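Local coordinates for SusD family protein (Bacteroides uniformis, PDB 7KV1), which probably binds beta-glucans at the cell surface of this gut bacterium, as a surface glycan-binding protein of the SusD family, at residues A[314-319]-A[332-337]; A[142-147]-A[204-210]; A[454-458]-A[471-475]; A[178-182]-A[520-524]; A[92-96]-A[106-110]. All coordinates share one frame; numbering follows the deposited sequence.

Interactions 1 and 5 are direct neighbours: the ring of F336 meets W95 edge-to-face, with F336 CD1 3.6 Å from W95 CZ3, although they are far apart in sequence. The other contacts stand apart. Interaction 2 lies on the opposite side of the chain's centre from both, its centre about 38 Å from that of interaction 1. Interaction 3 is the closest to the chain's centre, about 14 Å from it, and interaction 4 ties segments 338 residues apart, so that interactions 1 and 3 are nested in the loop it closes. Interaction 2 has a link to the cobalt hexammine pocket: K208 of its loop makes a cation-pi contact with the pocket residue F266.

Interaction 1 of 5, residues A[314-319]-A[332-337]; sequences TLISPN and DGWGFM
T314 and L315, at the end of helix 312-315, lie against G333 and W334 of the loop that follows, and these residues bury much of the surface. The helix stops here, and the loop takes up its last carbonyl groups: T314 O accepts from W334 N at 2.9 Å and L315 O from F336 N at 2.8 Å. Beyond the helix, S317 O receives G335 N. G333 suits its place because a side chain there would run into the carbonyl oxygens of S317 and P318. The amide of N319 reaches back to it, ND2 donating to G333 O at 2.8 Å. With its CG2 anti to the backbone N, T314 lays this methyl over one face of the indole, 3.7 Å from the centroid of the five-membered ring of W334, a CH-pi contact. Its OG1 turns instead to L397 O and to a water that also bonds D332 O. L315 is packed tightly, CD2 lying 3.3 Å from W334 CE3. The rotation of the indole is helped into place by W334 NE1, which donates almost straight (176°), in the ring plane, to the anti lone pair of D332 OD2. With an alanine in place of W334, a gap would probably open beside the methyls of T314 and L315, and D332 would lose its indole donor. Further along, I316 CG2 packs alongside M337 CG. Outside the contact, I73 of helix 71-76 meets L315, I316 and M337, while L378 and W377 of strand 376-378 meet I316 and P318.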
# COMPACT_ATOMS: atom_id res chain seq x y z
N THR A 314 -10.11 -1.40 -14.62
CA THR A 314 -9.84 -1.76 -16.03
C THR A 314 -8.64 -2.70 -16.08
O THR A 314 -8.72 -3.69 -16.81
CB THR A 314 -9.60 -0.54 -16.92
OG1 THR A 314 -10.83 0.19 -16.94
CG2 THR A 314 -9.14 -0.94 -18.31
N LEU A 315 -7.59 -2.40 -15.32
CA LEU A 315 -6.33 -3.17 -15.38
C LEU A 315 -6.59 -4.64 -15.01
O LEU A 315 -6.01 -5.54 -15.70
CB LEU A 315 -5.28 -2.54 -14.45
CG LEU A 315 -4.87 -1.11 -14.81
CD1 LEU A 315 -3.88 -0.53 -13.82
CD2 LEU A 315 -4.34 -1.01 -16.22
N ILE A 316 -7.39 -4.89 -13.97
CA ILE A 316 -7.39 -6.20 -13.22
C ILE A 316 -8.70 -6.98 -13.42
O ILE A 316 -9.06 -7.83 -12.56
CB ILE A 316 -7.08 -5.95 -11.74
CG1 ILE A 316 -8.22 -5.21 -11.05
CG2 ILE A 316 -5.76 -5.23 -11.61
CD1 ILE A 316 -8.04 -5.08 -9.56
N SER A 317 -9.35 -6.75 -14.56
CA SER A 317 -10.61 -7.42 -14.97
C SER A 317 -10.38 -8.22 -16.26
O SER A 317 -9.46 -7.98 -17.04
CB SER A 317 -11.73 -6.40 -15.12
OG SER A 317 -11.34 -5.32 -15.95
N PRO A 318 -11.22 -9.23 -16.51
CA PRO A 318 -11.10 -10.02 -17.73
C PRO A 318 -11.41 -9.22 -19.00
O PRO A 318 -12.22 -8.32 -18.97
CB PRO A 318 -12.09 -11.17 -17.49
CG PRO A 318 -13.10 -10.60 -16.51
CD PRO A 318 -12.32 -9.66 -15.63
N ASN A 319 -10.76 -9.63 -20.07
CA ASN A 319 -10.83 -9.05 -21.42
C ASN A 319 -12.02 -9.60 -22.21
O ASN A 319 -12.28 -10.81 -22.13
CB ASN A 319 -9.54 -9.37 -22.19
CG ASN A 319 -9.47 -8.61 -23.50
OD1 ASN A 319 -9.75 -9.17 -24.54
ND2 ASN A 319 -9.10 -7.35 -23.43
N ASP A 332 -13.76 -2.36 -21.25
CA ASP A 332 -12.36 -2.80 -21.36
C ASP A 332 -11.95 -3.54 -20.08
O ASP A 332 -12.24 -3.03 -18.96
CB ASP A 332 -11.41 -1.63 -21.58
CG ASP A 332 -11.09 -1.38 -23.04
OD1 ASP A 332 -12.04 -1.28 -23.84
OD2 ASP A 332 -9.88 -1.31 -23.37
N GLY A 333 -11.29 -4.66 -20.25
CA GLY A 333 -10.60 -5.38 -19.16
C GLY A 333 -9.28 -5.89 -19.69
O GLY A 333 -9.28 -6.55 -20.73
N TRP A 334 -8.18 -5.55 -19.03
CA TRP A 334 -6.83 -5.82 -19.59
C TRP A 334 -6.22 -7.11 -19.02
O TRP A 334 -5.17 -7.51 -19.51
CB TRP A 334 -5.94 -4.61 -19.39
CG TRP A 334 -6.44 -3.44 -20.17
CD1 TRP A 334 -7.49 -3.40 -21.06
CD2 TRP A 334 -5.88 -2.11 -20.15
NE1 TRP A 334 -7.64 -2.12 -21.53
CE2 TRP A 334 -6.66 -1.32 -21.01
CE3 TRP A 334 -4.83 -1.52 -19.46
CZ2 TRP A 334 -6.40 0.02 -21.22
CZ3 TRP A 334 -4.57 -0.19 -19.65
CH2 TRP A 334 -5.34 0.57 -20.54
N GLY A 335 -6.89 -7.76 -18.08
CA GLY A 335 -6.48 -9.11 -17.67
C GLY A 335 -5.17 -9.13 -16.89
O GLY A 335 -4.56 -10.19 -16.85
N PHE A 336 -4.78 -8.03 -16.27
CA PHE A 336 -3.67 -8.05 -15.27
C PHE A 336 -4.17 -8.56 -13.92
O PHE A 336 -5.38 -8.52 -13.66
CB PHE A 336 -3.04 -6.68 -15.11
CG PHE A 336 -2.31 -6.25 -16.34
CD1 PHE A 336 -1.07 -6.77 -16.63
CD2 PHE A 336 -2.88 -5.32 -17.20
CE1 PHE A 336 -0.39 -6.36 -17.76
CE2 PHE A 336 -2.21 -4.94 -18.36
CZ PHE A 336 -0.98 -5.47 -18.63
N MET A 337 -3.24 -9.07 -13.10
CA MET A 337 -3.51 -9.58 -11.73
C MET A 337 -4.59 -10.66 -11.73
O MET A 337 -5.50 -10.61 -10.90
CB MET A 337 -3.94 -8.45 -10.80
CG MET A 337 -2.88 -7.37 -10.68
SD MET A 337 -1.75 -7.69 -9.30
CE MET A 337 -2.79 -7.15 -7.95
O HOH W 1 -13.23 -0.75 -18.12
O HOH W 2 -7.73 -9.06 -10.48

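Interaction 2 of 5, residues A[142-147]-A[204-210]; sequences KLYEMQ and VLPLKYY
L143 and V204, whose CA atoms come within 6.2 Å, mark where the irregular segment 204-210 passes the helical segment 142-147, with no hydrogen bond between the two. Branched V204 fits the helix surface: its CG1, anti to the backbone N (chi1 157°), rests 3.5 Å from K142 O, and the same methyl meets M146 CG at 3.7 Å. L205 adds CD2 against M146 CB at 3.6 Å, while L143 CD2 reaches across to V204 CG1, P206 CD and Y210 CE2. The ring of Y210 is backed by P206, whose CG sits centrally above one face. At the far end Q147 packs closely on the phenol, CG 3.1 Å from Y210 OH, its amide inclined by 55° to the ring. That hydroxyl bonds V228 O, whereas Q147 OE1 is shared by Y55 OH and R227 NH1, and NE2 makes a weak bond to L143 O. With an alanine in place of Q147, Y55 and R227 would probably lose a shared acceptor and a gap would open beside the hydroxyl of Y210. Such apolar packing of a connecting loop on a long helix, here 138-162, is consistent with the TPR-related helical scaffold of SusD-like proteins.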
# COMPACT_ATOMS: atom_id res chain seq x y z
N LYS A 142 0.47 25.69 11.07
CA LYS A 142 0.98 24.45 11.70
C LYS A 142 0.27 23.27 11.03
O LYS A 142 0.97 22.28 10.72
CB LYS A 142 0.76 24.45 13.22
CG LYS A 142 1.66 25.33 14.09
CD LYS A 142 3.14 25.38 13.72
CE LYS A 142 3.94 24.13 14.06
NZ LYS A 142 5.38 24.29 13.72
N LEU A 143 -1.05 23.38 10.84
CA LEU A 143 -1.85 22.34 10.14
C LEU A 143 -1.30 22.14 8.72
O LEU A 143 -1.13 20.95 8.34
CB LEU A 143 -3.33 22.71 10.10
CG LEU A 143 -4.15 22.26 11.31
CD1 LEU A 143 -5.63 22.58 11.08
CD2 LEU A 143 -3.98 20.77 11.58
N TYR A 144 -1.07 23.21 7.95
CA TYR A 144 -0.58 23.10 6.55
C TYR A 144 0.81 22.45 6.56
O TYR A 144 1.06 21.54 5.76
CB TYR A 144 -0.55 24.44 5.80
CG TYR A 144 -1.86 25.19 5.72
CD1 TYR A 144 -3.09 24.54 5.65
CD2 TYR A 144 -1.87 26.57 5.70
CE1 TYR A 144 -4.28 25.24 5.57
CE2 TYR A 144 -3.05 27.29 5.64
CZ TYR A 144 -4.26 26.63 5.57
OH TYR A 144 -5.41 27.37 5.50
N GLU A 145 1.65 22.89 7.49
CA GLU A 145 3.04 22.43 7.67
C GLU A 145 3.07 20.93 7.94
O GLU A 145 3.81 20.21 7.27
CB GLU A 145 3.70 23.10 8.86
CG GLU A 145 5.11 22.62 9.08
CD GLU A 145 5.78 23.11 10.33
OE1 GLU A 145 5.25 24.00 10.99
OE2 GLU A 145 6.83 22.57 10.65
N MET A 146 2.29 20.48 8.92
CA MET A 146 2.34 19.07 9.35
C MET A 146 1.72 18.19 8.26
O MET A 146 2.22 17.07 8.08
CB MET A 146 1.66 18.89 10.70
CG MET A 146 2.50 19.46 11.85
SD MET A 146 4.32 19.27 11.71
CE MET A 146 4.90 20.40 12.98
N GLN A 147 0.72 18.66 7.52
CA GLN A 147 0.15 17.89 6.39
C GLN A 147 1.24 17.72 5.32
O GLN A 147 1.46 16.59 4.83
CB GLN A 147 -1.10 18.55 5.82
CG GLN A 147 -2.37 18.31 6.61
CD GLN A 147 -3.49 19.14 6.02
OE1 GLN A 147 -4.08 18.79 5.01
NE2 GLN A 147 -3.79 20.25 6.67
N VAL A 204 -0.27 18.30 16.30
CA VAL A 204 -1.01 19.30 15.48
C VAL A 204 -2.15 18.63 14.71
O VAL A 204 -3.29 19.21 14.66
CB VAL A 204 -0.01 19.99 14.53
CG1 VAL A 204 -0.68 20.58 13.29
CG2 VAL A 204 0.80 21.02 15.27
N LEU A 205 -1.88 17.50 14.04
CA LEU A 205 -2.88 16.92 13.11
C LEU A 205 -4.07 16.40 13.92
O LEU A 205 -3.91 15.84 14.99
CB LEU A 205 -2.24 15.78 12.31
CG LEU A 205 -1.06 16.18 11.43
CD1 LEU A 205 -0.50 14.95 10.72
CD2 LEU A 205 -1.47 17.23 10.42
N PRO A 206 -5.30 16.52 13.40
CA PRO A 206 -6.43 15.90 14.06
C PRO A 206 -6.37 14.36 13.92
O PRO A 206 -5.71 13.84 13.00
CB PRO A 206 -7.62 16.50 13.33
CG PRO A 206 -7.09 16.76 11.95
CD PRO A 206 -5.64 17.17 12.14
N LEU A 207 -7.00 13.65 14.85
CA LEU A 207 -6.84 12.17 14.94
C LEU A 207 -7.50 11.56 13.71
O LEU A 207 -6.86 10.72 13.04
CB LEU A 207 -7.44 11.59 16.22
CG LEU A 207 -7.17 10.09 16.43
CD1 LEU A 207 -5.69 9.82 16.62
CD2 LEU A 207 -7.96 9.55 17.60
N LYS A 208 -8.71 12.04 13.40
CA LYS A 208 -9.60 11.45 12.37
C LYS A 208 -10.29 12.52 11.52
O LYS A 208 -10.38 12.32 10.27
CB LYS A 208 -10.63 10.56 13.06
CG LYS A 208 -11.55 9.83 12.09
CD LYS A 208 -12.66 9.06 12.75
CE LYS A 208 -13.49 8.31 11.74
NZ LYS A 208 -14.49 7.43 12.38
N TYR A 209 -10.81 13.60 12.13
CA TYR A 209 -11.62 14.62 11.41
C TYR A 209 -11.01 16.00 11.61
O TYR A 209 -10.59 16.33 12.73
CB TYR A 209 -13.07 14.67 11.89
CG TYR A 209 -13.91 13.46 11.54
CD1 TYR A 209 -14.24 13.19 10.23
CD2 TYR A 209 -14.38 12.61 12.52
CE1 TYR A 209 -15.02 12.08 9.90
CE2 TYR A 209 -15.15 11.49 12.21
CZ TYR A 209 -15.47 11.24 10.89
OH TYR A 209 -16.23 10.16 10.58
N TYR A 210 -10.97 16.78 10.52
CA TYR A 210 -10.72 18.24 10.54
C TYR A 210 -12.03 18.94 10.96
O TYR A 210 -13.10 18.43 10.58
CB TYR A 210 -10.20 18.69 9.17
CG TYR A 210 -8.76 18.31 8.94
CD1 TYR A 210 -8.40 17.00 8.66
CD2 TYR A 210 -7.75 19.26 9.04
CE1 TYR A 210 -7.07 16.64 8.45
CE2 TYR A 210 -6.43 18.93 8.82
CZ TYR A 210 -6.08 17.61 8.53
OH TYR A 210 -4.76 17.28 8.38

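Interaction 3 of 5, residues A[454-458]-A[471-475]; sequences VLTER and DLVRA
R458, D471 and R474 form a buried salt-bridge network in which one carboxylate joins helices 451-461 and 468-474. R458 NE donates to D471 OD2 at 2.8 Å, nearly straight at 176°. The oxygen lies in the guanidinium plane, yet the donor comes from above the carboxylate, 48° out of its plane. A bend at chi3 (74°) turns the NE of R458 to that oxygen. The other oxygen serves R474 in the same helix as the aspartate: NE meets D471 OD1 at 2.9 Å on its anti side, and NH2 adds a weak bond. Water donates to OD1 as well, so both oxygens are gripped and the carboxylate is probably kept ionised. The arginines gather round this charge with their planes perpendicular, R474 NH2 standing 3.5 Å from R458 NE over the face of the R458 guanidinium. L455 flanks the network, CD2 lying 3.8 Å from R474 NH2, and its other methyl meets the small A475, L455 CD1 to A475 CB 4.3 Å. Helix 408-420 borders the site: its E410 pairs with R458, its E417 with R474, and N414 bonds R458 NH1. M242 and Y243 of helix 230-244 also touch R474.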
# COMPACT_ATOMS: atom_id res chain seq x y z
N VAL A 454 -0.34 -14.12 13.44
CA VAL A 454 -0.62 -12.72 13.00
C VAL A 454 -0.20 -12.60 11.53
O VAL A 454 -0.99 -12.10 10.72
CB VAL A 454 0.07 -11.68 13.88
CG1 VAL A 454 -0.29 -10.26 13.44
CG2 VAL A 454 -0.26 -11.90 15.35
N LEU A 455 0.99 -13.06 11.15
CA LEU A 455 1.42 -12.97 9.73
C LEU A 455 0.43 -13.73 8.83
O LEU A 455 0.11 -13.25 7.70
CB LEU A 455 2.85 -13.51 9.60
CG LEU A 455 3.90 -12.78 10.44
CD1 LEU A 455 5.24 -13.41 10.21
CD2 LEU A 455 3.93 -11.28 10.11
N THR A 456 -0.06 -14.89 9.27
CA THR A 456 -1.05 -15.65 8.45
C THR A 456 -2.32 -14.83 8.32
O THR A 456 -2.87 -14.75 7.20
CB THR A 456 -1.31 -17.04 9.03
OG1 THR A 456 -0.07 -17.73 8.90
CG2 THR A 456 -2.45 -17.76 8.34
N GLU A 457 -2.80 -14.23 9.41
CA GLU A 457 -4.03 -13.42 9.40
C GLU A 457 -3.90 -12.21 8.47
O GLU A 457 -4.87 -11.91 7.73
CB GLU A 457 -4.44 -13.01 10.81
CG GLU A 457 -5.92 -12.75 10.92
CD GLU A 457 -6.79 -13.97 10.72
OE1 GLU A 457 -6.40 -15.06 11.20
OE2 GLU A 457 -7.88 -13.83 10.09
N ARG A 458 -2.73 -11.59 8.42
CA ARG A 458 -2.44 -10.48 7.49
C ARG A 458 -2.62 -10.97 6.05
O ARG A 458 -3.12 -10.21 5.24
CB ARG A 458 -1.02 -9.92 7.74
CG ARG A 458 -0.86 -9.18 9.05
CD ARG A 458 0.56 -8.71 9.24
NE ARG A 458 0.77 -7.59 8.35
CZ ARG A 458 0.52 -6.32 8.67
NH1 ARG A 458 0.09 -6.00 9.87
NH2 ARG A 458 0.68 -5.36 7.79
N ASP A 471 5.25 -7.72 3.80
CA ASP A 471 5.19 -8.61 4.99
C ASP A 471 6.16 -9.79 4.82
O ASP A 471 6.82 -10.17 5.83
CB ASP A 471 3.78 -9.11 5.31
CG ASP A 471 2.91 -8.00 5.87
OD1 ASP A 471 3.49 -6.99 6.39
OD2 ASP A 471 1.65 -8.13 5.78
N LEU A 472 6.26 -10.39 3.63
CA LEU A 472 7.16 -11.55 3.43
C LEU A 472 8.62 -11.08 3.58
O LEU A 472 9.39 -11.77 4.23
CB LEU A 472 6.92 -12.17 2.05
CG LEU A 472 5.67 -13.01 1.89
CD1 LEU A 472 5.40 -13.31 0.42
CD2 LEU A 472 5.79 -14.29 2.70
N VAL A 473 8.96 -9.90 3.08
CA VAL A 473 10.36 -9.39 3.13
C VAL A 473 10.79 -9.08 4.56
O VAL A 473 11.91 -9.48 4.96
CB VAL A 473 10.55 -8.16 2.24
CG1 VAL A 473 11.93 -7.53 2.45
CG2 VAL A 473 10.31 -8.50 0.77
N ARG A 474 9.93 -8.39 5.31
CA ARG A 474 10.28 -7.96 6.69
C ARG A 474 10.37 -9.19 7.60
O ARG A 474 11.13 -9.12 8.62
CB ARG A 474 9.30 -6.90 7.17
CG ARG A 474 7.93 -7.41 7.59
CD ARG A 474 7.01 -6.24 7.85
NE ARG A 474 5.68 -6.69 8.19
CZ ARG A 474 5.32 -7.18 9.38
NH1 ARG A 474 6.21 -7.29 10.36
NH2 ARG A 474 4.06 -7.54 9.60
N ALA A 475 9.62 -10.24 7.26
CA ALA A 475 9.54 -11.50 8.04
C ALA A 475 10.88 -12.23 8.01
O ALA A 475 11.10 -13.05 8.90
CB ALA A 475 8.43 -12.41 7.57
O HOH W 3 2.45 -4.73 4.96

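Interaction 4 of 5, residues A[178-182]-A[520-524]; sequences YTAPQ and DPALV
Q182 holds V524 by two hydrogen bonds, its side-chain amide pairing with the backbone much as a neighbouring strand would. V524 N donates to Q182 OE1 at 2.8 Å, and Q182 NE2 returns a bond to V524 O at 3.0 Å; both are nearly straight, the second lying in the carbonyl plane on a lone pair. The chain here comes out of a type I beta turn from D520 to L523, which begins with an Asx turn: D520 OD1 accepts from A522 N, met from above the carboxylate plane. Glutamine suits the site because it offers both a donor and an acceptor, and its extended chain, with CG anti to the backbone N (chi1 -171°), reaches from one loop to the other. NE2 also bonds N165 O. Two waters reinforce the join. One donates to Q182 OE1 and to A522 O, so OE1 has a second partner, and the other links A180 O to D520 OD2, 2.7 Å from each. Away from these bonds, L523 supplies the apolar cover, its side chain crossing that of Q182 at about a right angle. P167, I512 and L517 pack round this leucine, which suits a buried place. The contact thus joins the loop before helix 185-201 to the chain just after helix 514-519. On the solvent side T179 only brushes the aspartate, its CB 3.7 Å from D520 OD2 and its CG2 3.8 Å from D520 CG. On the buried side, L523 CD2 lies 3.5 Å from Q182 CD.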
# COMPACT_ATOMS: atom_id res chain seq x y z
N TYR A 178 22.54 20.47 -8.73
CA TYR A 178 21.12 20.57 -8.30
C TYR A 178 20.54 19.17 -8.05
O TYR A 178 19.38 18.92 -8.44
CB TYR A 178 20.29 21.30 -9.36
N THR A 179 21.33 18.28 -7.42
CA THR A 179 20.94 16.90 -7.02
C THR A 179 21.28 16.68 -5.54
O THR A 179 22.13 17.39 -4.98
CB THR A 179 21.67 15.84 -7.85
OG1 THR A 179 23.05 16.14 -7.63
CG2 THR A 179 21.32 15.85 -9.32
N ALA A 180 20.65 15.72 -4.90
CA ALA A 180 20.80 15.49 -3.45
C ALA A 180 21.68 14.25 -3.25
O ALA A 180 21.75 13.37 -4.10
CB ALA A 180 19.43 15.36 -2.84
N PRO A 181 22.32 14.12 -2.07
CA PRO A 181 23.18 12.97 -1.81
C PRO A 181 22.29 11.72 -1.75
O PRO A 181 21.20 11.80 -1.23
CB PRO A 181 23.85 13.33 -0.48
CG PRO A 181 22.86 14.26 0.18
CD PRO A 181 22.22 15.06 -0.94
N GLN A 182 22.74 10.63 -2.38
CA GLN A 182 22.11 9.29 -2.26
C GLN A 182 22.44 8.72 -0.87
O GLN A 182 23.63 8.49 -0.56
CB GLN A 182 22.55 8.38 -3.39
CG GLN A 182 21.79 7.06 -3.47
CD GLN A 182 22.38 6.21 -4.57
OE1 GLN A 182 23.52 6.43 -4.97
NE2 GLN A 182 21.64 5.21 -5.02
N ASP A 520 22.07 11.81 -13.29
CA ASP A 520 22.81 12.05 -12.03
C ASP A 520 23.96 11.06 -11.95
O ASP A 520 23.81 9.95 -11.44
CB ASP A 520 21.91 12.01 -10.79
CG ASP A 520 22.66 12.26 -9.49
OD1 ASP A 520 23.91 12.53 -9.55
OD2 ASP A 520 22.01 12.18 -8.40
N PRO A 521 25.18 11.47 -12.37
CA PRO A 521 26.29 10.52 -12.40
C PRO A 521 26.76 10.11 -11.00
O PRO A 521 27.56 9.18 -10.87
CB PRO A 521 27.36 11.31 -13.18
CG PRO A 521 27.04 12.77 -12.89
CD PRO A 521 25.54 12.82 -12.83
N ALA A 522 26.27 10.77 -9.96
CA ALA A 522 26.63 10.44 -8.55
C ALA A 522 25.84 9.22 -8.06
O ALA A 522 26.29 8.58 -7.10
CB ALA A 522 26.43 11.66 -7.64
N LEU A 523 24.68 8.91 -8.66
CA LEU A 523 23.81 7.79 -8.21
C LEU A 523 24.52 6.46 -8.43
O LEU A 523 25.03 6.25 -9.55
CB LEU A 523 22.52 7.72 -9.00
CG LEU A 523 21.33 8.52 -8.49
CD1 LEU A 523 20.14 8.20 -9.36
CD2 LEU A 523 21.02 8.24 -7.02
N VAL A 524 24.47 5.58 -7.44
CA VAL A 524 24.99 4.20 -7.59
C VAL A 524 23.81 3.24 -7.73
O VAL A 524 22.88 3.30 -6.92
CB VAL A 524 25.91 3.83 -6.41
CG1 VAL A 524 26.42 2.40 -6.55
CG2 VAL A 524 27.07 4.81 -6.31
O HOH W 4 23.21 12.16 -6.01
O HOH W 5 25.71 8.05 -4.55

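Interaction 5 of 5, residues A[92-96]-A[106-110]; sequences MQNWH and NNTLG
N94 and N107 bring their CA atoms to 4.3 Å, and here the contact is tight. N94 CB lies 3.7 Å from N107 C, and its amide donates from ND2 to T108 O at 2.9 Å. That bond is close to straight (166°), but the donor stands above the carbonyl plane, not on a lone pair. The torsion of N94 (chi1 60°), which sets CG between the backbone N and the carbonyl carbon, swings the amide across to the loop; asparagine suits the place because its short amide carries an N-H directly to T108 O. Next to it L109 CD2 meets the edge of the indole, 3.9 Å from W95 NE1, while M92 CE lies over one face of that ring. The segments belong to the turn between two consecutive helices: helix 93-99 starts after M92 at the N-cap position, and L109 holds that position before helix 110-129. T108 OG1 bonds P511 O. Farther out, where Q93 and N107 are partly exposed, the packing loosens to a single polar link. There the extended Q93 reaches out with NE2 to N107 OD1 at 3.2 Å, the amide planes being 59° apart and the donor tilted from the carbonyl plane. The other end of the N107 amide, ND2, is bonded to N104 OD1.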
# COMPACT_ATOMS: atom_id res chain seq x y z
N MET A 92 3.38 -5.07 -20.24
CA MET A 92 4.03 -4.58 -18.99
C MET A 92 5.17 -5.54 -18.64
O MET A 92 5.19 -6.16 -17.56
CB MET A 92 3.06 -4.44 -17.82
CG MET A 92 1.95 -3.45 -18.10
SD MET A 92 2.53 -1.81 -18.59
CE MET A 92 3.23 -1.15 -17.08
N GLN A 93 6.11 -5.66 -19.57
CA GLN A 93 7.30 -6.50 -19.39
C GLN A 93 7.99 -6.17 -18.04
O GLN A 93 8.46 -7.11 -17.38
CB GLN A 93 8.19 -6.28 -20.61
CG GLN A 93 9.57 -6.88 -20.46
CD GLN A 93 10.28 -6.80 -21.80
OE1 GLN A 93 10.00 -7.60 -22.67
NE2 GLN A 93 11.13 -5.80 -21.97
N ASN A 94 8.03 -4.90 -17.63
CA ASN A 94 8.70 -4.51 -16.36
C ASN A 94 8.04 -5.25 -15.20
O ASN A 94 8.77 -5.80 -14.34
CB ASN A 94 8.73 -2.99 -16.17
CG ASN A 94 7.37 -2.35 -16.12
OD1 ASN A 94 6.46 -2.78 -16.83
ND2 ASN A 94 7.20 -1.40 -15.20
N TRP A 95 6.70 -5.34 -15.20
CA TRP A 95 5.97 -6.06 -14.12
C TRP A 95 6.32 -7.55 -14.16
O TRP A 95 6.61 -8.12 -13.07
CB TRP A 95 4.46 -5.87 -14.20
CG TRP A 95 3.96 -4.49 -13.95
CD1 TRP A 95 4.64 -3.39 -13.53
CD2 TRP A 95 2.60 -4.07 -14.18
NE1 TRP A 95 3.80 -2.31 -13.45
CE2 TRP A 95 2.53 -2.71 -13.82
CE3 TRP A 95 1.45 -4.73 -14.60
CZ2 TRP A 95 1.34 -1.99 -13.93
CZ3 TRP A 95 0.27 -4.01 -14.71
CH2 TRP A 95 0.22 -2.67 -14.34
N HIS A 96 6.35 -8.17 -15.35
CA HIS A 96 6.71 -9.60 -15.48
C HIS A 96 8.13 -9.81 -14.95
O HIS A 96 8.38 -10.81 -14.28
CB HIS A 96 6.56 -10.10 -16.92
CG HIS A 96 5.12 -10.23 -17.31
ND1 HIS A 96 4.37 -11.33 -16.95
CD2 HIS A 96 4.29 -9.40 -17.94
CE1 HIS A 96 3.14 -11.18 -17.39
NE2 HIS A 96 3.05 -10.01 -17.98
N ASN A 106 16.32 -1.01 -17.31
CA ASN A 106 15.34 -0.63 -18.37
C ASN A 106 13.94 -1.19 -18.04
O ASN A 106 13.01 -0.99 -18.86
CB ASN A 106 15.83 -1.05 -19.77
CG ASN A 106 17.20 -0.49 -20.12
OD1 ASN A 106 18.13 -1.23 -20.42
ND2 ASN A 106 17.40 0.79 -19.93
N ASN A 107 13.78 -1.93 -16.94
CA ASN A 107 12.55 -2.72 -16.66
C ASN A 107 12.31 -2.72 -15.15
O ASN A 107 12.65 -3.71 -14.47
CB ASN A 107 12.65 -4.15 -17.21
CG ASN A 107 12.60 -4.20 -18.72
OD1 ASN A 107 11.53 -4.08 -19.31
ND2 ASN A 107 13.76 -4.33 -19.34
N THR A 108 11.79 -1.61 -14.64
CA THR A 108 11.61 -1.35 -13.20
C THR A 108 10.41 -0.41 -13.02
O THR A 108 9.62 -0.26 -13.97
CB THR A 108 12.94 -0.84 -12.64
OG1 THR A 108 12.87 -0.90 -11.21
CG2 THR A 108 13.26 0.55 -13.13
N LEU A 109 10.22 0.16 -11.84
CA LEU A 109 9.10 1.09 -11.54
C LEU A 109 9.60 2.55 -11.55
O LEU A 109 9.38 3.27 -10.58
CB LEU A 109 8.50 0.65 -10.22
CG LEU A 109 7.81 -0.71 -10.24
CD1 LEU A 109 7.24 -1.04 -8.88
CD2 LEU A 109 6.71 -0.77 -11.28
N GLY A 110 10.20 2.98 -12.64
CA GLY A 110 10.74 4.36 -12.79
C GLY A 110 9.69 5.42 -12.54
O GLY A 110 10.03 6.47 -11.96